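Local coordinates for glycoside hydrolase (Streptococcus pneumoniae serotype 4, PDB 6ORH), which probably hydrolyses alpha-L-fucosidic linkages in host-derived glycans, as a family 29 glycoside hydrolase with a catalytic barrel and a C-terminal galactose-binding-like domain, at residues G388-A393 against Q437-L442; G220-Q225 against S409-G414; A360-Q365 against V431-S436. The protein carries 2 engineered substitutions. All coordinates share one frame; numbering follows the deposited sequence.

Interaction 1: G388-A393 against Q437-L442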
loop_
_atom_site.group_PDB
_atom_site.type_symbol
_atom_site.label_atom_id
_atom_site.label_comp_id
_atom_site.label_asym_id
_atom_site.label_seq_id
_atom_site.Cartn_x
_atom_site.Cartn_y
_atom_site.Cartn_z
ATOM N N GLY A 388 1.891 24.266 -7.063
ATOM C CA GLY A 388 2.400 23.506 -5.924
ATOM C C GLY A 388 1.476 22.369 -5.469
ATOM O O GLY A 388 0.249 22.415 -5.617
ATOM N N GLN A 389 2.077 21.323 -4.890
ATOM C CA GLN A 389 1.315 20.172 -4.412
ATOM C C GLN A 389 0.699 20.490 -3.048
ATOM O O GLN A 389 1.378 21.043 -2.159
ATOM C CB GLN A 389 2.292 18.991 -4.266
ATOM C CG GLN A 389 1.604 17.659 -3.959
ATOM C CD GLN A 389 2.541 16.470 -3.924
ATOM O OE1 GLN A 389 3.747 16.625 -4.140
ATOM N NE2 GLN A 389 1.984 15.285 -3.676
ATOM N N ARG A 390 -0.574 20.111 -2.840
ATOM C CA ARG A 390 -1.298 20.593 -1.663
ATOM C C ARG A 390 -2.059 19.505 -0.917
ATOM O O ARG A 390 -2.030 19.474 0.316
ATOM C CB ARG A 390 -2.304 21.688 -2.085
ATOM C CG ARG A 390 -1.653 22.882 -2.778
ATOM C CD ARG A 390 -2.681 23.786 -3.497
ATOM N NE ARG A 390 -1.942 24.881 -4.076
ATOM C CZ ARG A 390 -2.207 26.185 -3.923
ATOM N NH1 ARG A 390 -3.292 26.585 -3.265
ATOM N NH2 ARG A 390 -1.404 27.069 -4.472
ATOM N N ILE A 391 -2.759 18.613 -1.643
ATOM C CA ILE A 391 -3.719 17.720 -1.001
ATOM C C ILE A 391 -2.988 16.662 -0.186
ATOM O O ILE A 391 -2.047 16.064 -0.698
ATOM C CB ILE A 391 -4.661 17.082 -2.039
ATOM C CG1 ILE A 391 -5.578 18.176 -2.591
ATOM C CG2 ILE A 391 -5.473 15.956 -1.406
ATOM C CD1 ILE A 391 -6.315 17.765 -3.876
ATOM N N ALA A 392 -3.452 16.435 1.041
ATOM C CA ALA A 392 -2.831 15.468 1.932
ATOM C C ALA A 392 -3.768 14.325 2.312
ATOM O O ALA A 392 -3.310 13.315 2.874
ATOM C CB ALA A 392 -2.323 16.197 3.170
ATOM N N ALA A 393 -5.091 14.473 2.064
ATOM C CA ALA A 393 -6.005 13.366 2.331
ATOM C C ALA A 393 -7.298 13.570 1.561
ATOM O O ALA A 393 -7.806 14.691 1.502
ATOM C CB ALA A 393 -6.337 13.253 3.808
ATOM N N GLN A 437 -2.649 21.321 2.375
ATOM C CA GLN A 437 -1.718 22.319 2.901
ATOM C C GLN A 437 -2.103 23.739 2.510
ATOM O O GLN A 437 -1.633 24.684 3.154
ATOM C CB GLN A 437 -0.290 22.051 2.437
ATOM C CG GLN A 437 0.196 20.648 2.814
ATOM C CD GLN A 437 1.697 20.532 2.637
ATOM O OE1 GLN A 437 2.336 21.282 1.899
ATOM N NE2 GLN A 437 2.295 19.608 3.386
ATOM N N ALA A 438 -2.926 23.870 1.455
ATOM C CA ALA A 438 -3.372 25.165 0.963
ATOM C C ALA A 438 -4.680 24.933 0.216
ATOM O O ALA A 438 -5.113 23.788 0.081
ATOM C CB ALA A 438 -2.345 25.789 0.051
ATOM N N LEU A 439 -5.324 26.020 -0.237
ATOM C CA LEU A 439 -6.616 25.798 -0.865
ATOM C C LEU A 439 -6.444 24.847 -2.049
ATOM O O LEU A 439 -5.524 25.012 -2.844
ATOM C CB LEU A 439 -7.282 27.132 -1.237
ATOM C CG LEU A 439 -6.769 27.864 -2.472
ATOM C CD1 LEU A 439 -7.461 27.359 -3.731
ATOM C CD2 LEU A 439 -6.987 29.370 -2.340
ATOM N N PRO A 440 -7.285 23.792 -2.171
ATOM C CA PRO A 440 -7.050 22.777 -3.196
ATOM C C PRO A 440 -7.428 23.237 -4.597
ATOM O O PRO A 440 -8.399 23.991 -4.742
ATOM C CB PRO A 440 -7.888 21.568 -2.768
ATOM C CG PRO A 440 -8.918 22.117 -1.779
ATOM C CD PRO A 440 -8.343 23.407 -1.224
ATOM N N LEU A 441 -6.637 22.774 -5.579
ATOM C CA LEU A 441 -6.952 22.862 -7.005
ATOM C C LEU A 441 -6.953 21.450 -7.581
ATOM O O LEU A 441 -6.086 20.622 -7.257
ATOM C CB LEU A 441 -5.904 23.688 -7.750
ATOM C CG LEU A 441 -5.794 25.153 -7.347
ATOM C CD1 LEU A 441 -4.622 25.321 -6.395
ATOM C CD2 LEU A 441 -5.588 26.025 -8.583
ATOM N N LEU A 442 -7.877 21.200 -8.515
ATOM C CA LEU A 442 -7.815 19.982 -9.308
ATOM C C LEU A 442 -8.074 20.392 -10.753
ATOM O O LEU A 442 -8.880 21.305 -10.981
ATOM C CB LEU A 442 -8.893 18.986 -8.873
ATOM C CG LEU A 442 -8.741 18.315 -7.504
ATOM C CD1 LEU A 442 -9.991 17.497 -7.227
ATOM C CD2 LEU A 442 -7.506 17.409 -7.494
#
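The guanidinium of Arg390 lies between two apolar groups of the 437-442 segment: CD1 of Leu441 covers one face, 3.6 Å from Arg390 CZ, and CB of Ala438 lies on the opposite side, beyond NH1, 3.5 Å from Arg390 NH1. At the edge stand two carbonyls, that of Gly388, whose O lies in the guanidinium plane, and that of Leu439, whose O accepts a hydrogen bond of 2.8 Å from Arg390 NH1. The Leu439 oxygen is used in its carbonyl plane, on a lone pair, although it sits 18° out of the guanidinium plane. The setting is the F5/8 type C domain, a beta sandwich of the galactose-binding-like fold. Here the start of strand 391-400 in one sheet meets the turn that carries the chain from strand 428-436 across to strand 441-448 in the other. With CG anti to its own carbonyl carbon (chi1 -58°) and the chain extended from CG to NE, Arg390 reaches along this turn as a straight arm. NH2 also bonds to the carbonyls of Leu387 and Lys5, so three backbone oxygens, those of Leu439, Leu387 and Lys5, fix the rotation of the group.

The backbone of Arg390 takes part as well. Its O receives N-H of Gln437 in a nearly straight bond of 2.8 Å (172° at the hydrogen). The amide end of Gln437 turns to other partners, OE1 to His7 and Lys226 and NE2 to Pro246.

Deeper in the sandwich, Ile391 continues the apolar side of the contact. Its side chain crosses that of Pro440 at about a right angle, CG1 against CB, and its CD1 ends 3.8 Å from Leu442 CD2.

Interaction 2: G220-Q225 against S409-G414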
loop_
_atom_site.group_PDB
_atom_site.type_symbol
_atom_site.label_atom_id
_atom_site.label_comp_id
_atom_site.label_asym_id
_atom_site.label_seq_id
_atom_site.Cartn_x
_atom_site.Cartn_y
_atom_site.Cartn_z
ATOM N N GLY A 220 5.251 5.464 -2.438
ATOM C CA GLY A 220 4.404 5.454 -1.247
ATOM C C GLY A 220 3.108 6.257 -1.417
ATOM O O GLY A 220 2.908 7.011 -2.377
ATOM N N ASP A 221 2.214 6.042 -0.437
ATOM C CA ASP A 221 1.084 6.932 -0.228
ATOM C C ASP A 221 1.167 7.327 1.240
ATOM O O ASP A 221 1.001 6.465 2.103
ATOM C CB ASP A 221 -0.239 6.277 -0.623
ATOM C CG ASP A 221 -1.404 7.260 -0.718
ATOM O OD1 ASP A 221 -1.155 8.426 -1.050
ATOM O OD2 ASP A 221 -2.545 6.832 -0.497
ATOM N N PRO A 222 1.475 8.589 1.577
ATOM C CA PRO A 222 1.550 9.704 0.633
ATOM C C PRO A 222 2.805 9.660 -0.238
ATOM O O PRO A 222 3.795 9.038 0.140
ATOM C CB PRO A 222 1.688 10.941 1.545
ATOM C CG PRO A 222 2.301 10.395 2.835
ATOM C CD PRO A 222 1.692 9.031 2.969
ATOM N N LEU A 223 2.723 10.309 -1.413
ATOM C CA LEU A 223 3.929 10.667 -2.158
ATOM C C LEU A 223 3.955 12.176 -2.347
ATOM O O LEU A 223 3.265 12.713 -3.229
ATOM C CB LEU A 223 4.041 9.937 -3.511
ATOM C CG LEU A 223 5.257 10.399 -4.351
ATOM C CD1 LEU A 223 6.583 10.080 -3.652
ATOM C CD2 LEU A 223 5.236 9.841 -5.786
ATOM N N TRP A 224 4.762 12.851 -1.514
ATOM C CA TRP A 224 5.101 14.252 -1.727
ATOM C C TRP A 224 6.295 14.323 -2.675
ATOM O O TRP A 224 7.342 13.698 -2.413
ATOM C CB TRP A 224 5.434 14.910 -0.373
ATOM C CG TRP A 224 4.271 14.878 0.569
ATOM C CD1 TRP A 224 4.012 14.023 1.613
ATOM C CD2 TRP A 224 3.172 15.807 0.523
ATOM N NE1 TRP A 224 2.815 14.351 2.224
ATOM C CE2 TRP A 224 2.297 15.448 1.571
ATOM C CE3 TRP A 224 2.858 16.880 -0.337
ATOM C CZ2 TRP A 224 1.090 16.122 1.781
ATOM C CZ3 TRP A 224 1.689 17.585 -0.094
ATOM C CH2 TRP A 224 0.840 17.206 0.956
ATOM N N GLN A 225 6.122 15.021 -3.803
ATOM C CA GLN A 225 7.214 15.163 -4.767
ATOM C C GLN A 225 8.076 16.357 -4.364
ATOM O O GLN A 225 8.196 17.338 -5.101
ATOM C CB GLN A 225 6.643 15.317 -6.189
ATOM C CG GLN A 225 5.934 14.062 -6.674
ATOM C CD GLN A 225 6.873 12.951 -7.087
ATOM O OE1 GLN A 225 7.812 12.571 -6.380
ATOM N NE2 GLN A 225 6.631 12.387 -8.269
ATOM N N SER A 409 -9.810 5.474 -0.615
ATOM C CA SER A 409 -9.265 6.670 0.007
ATOM C C SER A 409 -7.775 6.731 -0.285
ATOM O O SER A 409 -7.155 5.735 -0.681
ATOM C CB SER A 409 -9.495 6.698 1.512
ATOM O OG SER A 409 -8.754 5.672 2.159
ATOM N N GLY A 410 -7.214 7.903 -0.001
ATOM C CA GLY A 410 -5.787 8.095 -0.206
ATOM C C GLY A 410 -5.256 9.279 0.582
ATOM O O GLY A 410 -5.984 9.974 1.310
ATOM N N HIS A 411 -3.947 9.483 0.447
ATOM C CA HIS A 411 -3.313 10.663 0.998
ATOM C C HIS A 411 -3.181 11.736 -0.083
ATOM O O HIS A 411 -4.021 12.645 -0.170
ATOM C CB HIS A 411 -1.930 10.289 1.578
ATOM C CG HIS A 411 -1.979 9.395 2.764
ATOM N ND1 HIS A 411 -1.689 9.846 4.040
ATOM C CD2 HIS A 411 -2.238 8.080 2.875
ATOM C CE1 HIS A 411 -1.783 8.831 4.886
ATOM N NE2 HIS A 411 -2.122 7.745 4.200
ATOM N N THR A 412 -2.112 11.647 -0.893
ATOM C CA THR A 412 -1.792 12.658 -1.892
ATOM C C THR A 412 -2.515 12.401 -3.218
ATOM O O THR A 412 -3.022 11.304 -3.501
ATOM C CB THR A 412 -0.270 12.706 -2.129
ATOM O OG1 THR A 412 0.172 11.343 -2.285
ATOM C CG2 THR A 412 0.466 13.328 -0.957
ATOM N N VAL A 413 -2.535 13.457 -4.028
ATOM C CA VAL A 413 -2.974 13.374 -5.410
ATOM C C VAL A 413 -1.737 13.570 -6.289
ATOM O O VAL A 413 -1.327 12.642 -6.993
ATOM C CB VAL A 413 -4.094 14.409 -5.665
ATOM C CG1 VAL A 413 -4.422 14.496 -7.162
ATOM C CG2 VAL A 413 -5.380 14.031 -4.907
ATOM N N GLY A 414 -1.146 14.769 -6.268
ATOM C CA GLY A 414 0.039 15.037 -7.071
ATOM C C GLY A 414 -0.313 15.320 -8.539
ATOM O O GLY A 414 -1.431 15.761 -8.850
HETATM O O HOH W 1 -4.696 4.544 -1.223
#
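Hydrogen bonds from backbone N-H groups to side-chain oxygens link Asp221 and Leu223 to the turn at 411-412. N-H of His411 points at the Asp221 carboxylate, meeting OD2 on its syn side at 3.1 Å, tilted out of the carboxylate plane; a weak second branch goes to OD1, which also takes a weak bond from Thr412 N. Asp221 OD1 is salt-bridged to Arg417 too, so the carboxylate is held by Arg417 and by one good and two weak amide bonds. In return, Leu223 N donates to Thr412 OG1 over 2.9 Å, nearly straight at 168°. One water bridges Asp221 OD2 and Ser409 O, donating to both. His411 NE2 is hydrogen-bonded to His243 of the second subunit.

These bonds join the catalytic part, a TIM barrel in this family, to the loop that follows strand 403-410 in the C-terminal beta sandwich.

Two CH-pi contacts complete the interface. Pro222, preceded by a cis peptide bond, lays CD over the His411 ring, 3.8 Å from its centroid, while Asp221 OD2 lies at the ring's edge. The torsion of Thr412 (chi1 47°) that presents OG1 to Leu223 N leaves CG2 anti to the carbonyl carbon, over the six-membered ring of Trp224.

Interaction 3: A360-Q365 against V431-S436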
loop_
_atom_site.group_PDB
_atom_site.type_symbol
_atom_site.label_atom_id
_atom_site.label_comp_id
_atom_site.label_asym_id
_atom_site.label_seq_id
_atom_site.Cartn_x
_atom_site.Cartn_y
_atom_site.Cartn_z
ATOM N N ALA A 360 -13.101 27.088 0.366
ATOM C CA ALA A 360 -14.084 26.718 1.376
ATOM C C ALA A 360 -13.412 25.930 2.499
ATOM O O ALA A 360 -12.351 25.345 2.285
ATOM C CB ALA A 360 -15.196 25.898 0.774
ATOM N N ASP A 361 -14.047 25.895 3.673
ATOM C CA ASP A 361 -13.543 25.097 4.787
ATOM C C ASP A 361 -13.591 23.614 4.422
ATOM O O ASP A 361 -14.553 23.151 3.812
ATOM C CB ASP A 361 -14.420 25.284 6.030
ATOM C CG ASP A 361 -14.329 26.662 6.661
ATOM O OD1 ASP A 361 -13.440 27.435 6.269
ATOM O OD2 ASP A 361 -15.159 26.946 7.561
ATOM N N LEU A 362 -12.575 22.855 4.860
ATOM C CA LEU A 362 -12.607 21.416 4.655
ATOM C C LEU A 362 -13.488 20.776 5.726
ATOM O O LEU A 362 -13.610 21.327 6.830
ATOM C CB LEU A 362 -11.177 20.857 4.702
ATOM C CG LEU A 362 -10.147 21.433 3.724
ATOM C CD1 LEU A 362 -8.948 20.519 3.678
ATOM C CD2 LEU A 362 -10.677 21.584 2.315
ATOM N N PRO A 363 -14.157 19.637 5.437
ATOM C CA PRO A 363 -14.024 18.948 4.144
ATOM C C PRO A 363 -14.746 19.582 2.955
ATOM O O PRO A 363 -15.819 20.192 3.098
ATOM C CB PRO A 363 -14.605 17.560 4.428
ATOM C CG PRO A 363 -15.657 17.811 5.497
ATOM C CD PRO A 363 -15.083 18.931 6.345
ATOM N N ILE A 364 -14.117 19.464 1.777
ATOM C CA ILE A 364 -14.738 19.903 0.531
ATOM C C ILE A 364 -15.295 18.703 -0.223
ATOM O O ILE A 364 -14.590 17.735 -0.522
ATOM C CB ILE A 364 -13.776 20.764 -0.316
ATOM C CG1 ILE A 364 -13.531 22.139 0.301
ATOM C CG2 ILE A 364 -14.297 20.895 -1.758
ATOM C CD1 ILE A 364 -12.385 22.920 -0.306
ATOM N N GLN A 365 -16.583 18.795 -0.581
ATOM C CA GLN A 365 -17.246 17.671 -1.202
ATOM C C GLN A 365 -17.656 18.059 -2.618
ATOM O O GLN A 365 -18.482 18.961 -2.783
ATOM C CB GLN A 365 -18.469 17.288 -0.370
ATOM C CG GLN A 365 -19.269 16.155 -0.987
ATOM C CD GLN A 365 -20.236 15.627 0.036
ATOM O OE1 GLN A 365 -19.836 15.150 1.100
ATOM N NE2 GLN A 365 -21.517 15.786 -0.245
ATOM N N VAL A 431 -16.209 13.122 -4.437
ATOM C CA VAL A 431 -14.791 13.257 -4.119
ATOM C C VAL A 431 -14.716 14.225 -2.945
ATOM O O VAL A 431 -15.170 15.378 -3.025
ATOM C CB VAL A 431 -13.974 13.723 -5.343
ATOM C CG1 VAL A 431 -12.514 14.021 -4.974
ATOM C CG2 VAL A 431 -13.999 12.630 -6.410
ATOM N N VAL A 432 -14.114 13.760 -1.834
ATOM C CA VAL A 432 -14.088 14.566 -0.627
ATOM C C VAL A 432 -12.632 14.818 -0.253
ATOM O O VAL A 432 -11.918 13.870 0.081
ATOM C CB VAL A 432 -14.862 13.917 0.534
ATOM C CG1 VAL A 432 -14.923 14.839 1.749
ATOM C CG2 VAL A 432 -16.277 13.504 0.128
ATOM N N ILE A 433 -12.255 16.100 -0.244
ATOM C CA ILE A 433 -10.921 16.537 0.169
ATOM C C ILE A 433 -10.982 16.869 1.662
ATOM O O ILE A 433 -11.678 17.804 2.056
ATOM C CB ILE A 433 -10.413 17.721 -0.677
ATOM C CG1 ILE A 433 -10.352 17.356 -2.170
ATOM C CG2 ILE A 433 -9.061 18.224 -0.159
ATOM C CD1 ILE A 433 -10.066 18.535 -3.060
ATOM N N THR A 434 -10.176 16.174 2.484
ATOM C CA THR A 434 -10.307 16.262 3.939
ATOM C C THR A 434 -9.105 16.938 4.596
ATOM O O THR A 434 -9.182 17.424 5.733
ATOM C CB THR A 434 -10.639 14.904 4.572
ATOM O OG1 THR A 434 -9.525 14.005 4.393
ATOM C CG2 THR A 434 -11.909 14.308 4.003
ATOM N N GLU A 435 -7.969 16.948 3.897
ATOM C CA GLU A 435 -6.798 17.653 4.409
ATOM C C GLU A 435 -5.978 18.212 3.246
ATOM O O GLU A 435 -5.808 17.536 2.235
ATOM C CB GLU A 435 -5.934 16.706 5.259
ATOM C CG GLU A 435 -4.878 17.484 6.010
ATOM C CD GLU A 435 -3.939 16.622 6.826
ATOM O OE1 GLU A 435 -4.456 15.817 7.626
ATOM O OE2 GLU A 435 -2.693 16.833 6.724
ATOM N N SER A 436 -5.495 19.461 3.362
ATOM C CA SER A 436 -4.744 20.096 2.301
ATOM C C SER A 436 -3.872 21.191 2.895
ATOM O O SER A 436 -4.309 21.898 3.819
ATOM C CB SER A 436 -5.687 20.613 1.215
ATOM O OG SER A 436 -4.991 21.089 0.089
#
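Leu362 lies across the backbone of strand 428-436 instead of meshing with a single side chain: CD1 comes 3.6 Å from Ser436 N and also touches Glu435 CA, while CD2 rests near Ile433 O. The two segments run antiparallel in a sheet of the galactose-binding-like beta sandwich, where strand 364-370 is just beginning. A cis peptide bond leads into Pro363, whose ring sets CB against Val432 CG1 at 3.8 Å. On the same face, Gln365 crosses Val432 obliquely. Its CG is anti to the backbone N (chi1 177°), and the extended chain brings OE1 past the other branch, CG2 of Val432. Ile364 and Ile433 turn to the reverse face, where both pack on Trp356 of strand 356-357 and Ile433 also meets Pro440.

Between these faces Ile364 and Ile433 form a hydrogen-bonded pair, with Ile364 N to Ile433 O at 3.0 Å and Ile433 N to Ile364 O at 2.9 Å. Along the far edge of strand 428-436, Thr434 and Glu435 together face Ala393 in a classic beta bulge, and Thr434 OG1 bonds to Glu237 of the second subunit. A CA-H...O contact joins Val432 CA to Ile364 O at 3.2 Å.

Interactions 1 and 3 both belong to the C-terminal beta sandwich and are neighbours there: strand 391-400 of interaction 1 pairs with strand 428-436 of interaction 3, Ala392 and Ala393 against Glu435 and Thr434, and the turn after that strand belongs to interaction 1. Interaction 1 is the buried one, combining a charged side chain with backbone oxygens and aliphatic groups; interaction 3, partly buried, relies on strand pairing with apolar contacts of Leu362 and Pro363 beside it. Interaction 2 instead spans two domains and is rich in polar bonds. It meets interaction 1 through Gln389, whose amide bonds to Leu223 O and Gln225 N, whereas interactions 2 and 3 do not touch. All three come within reach of the second subunit.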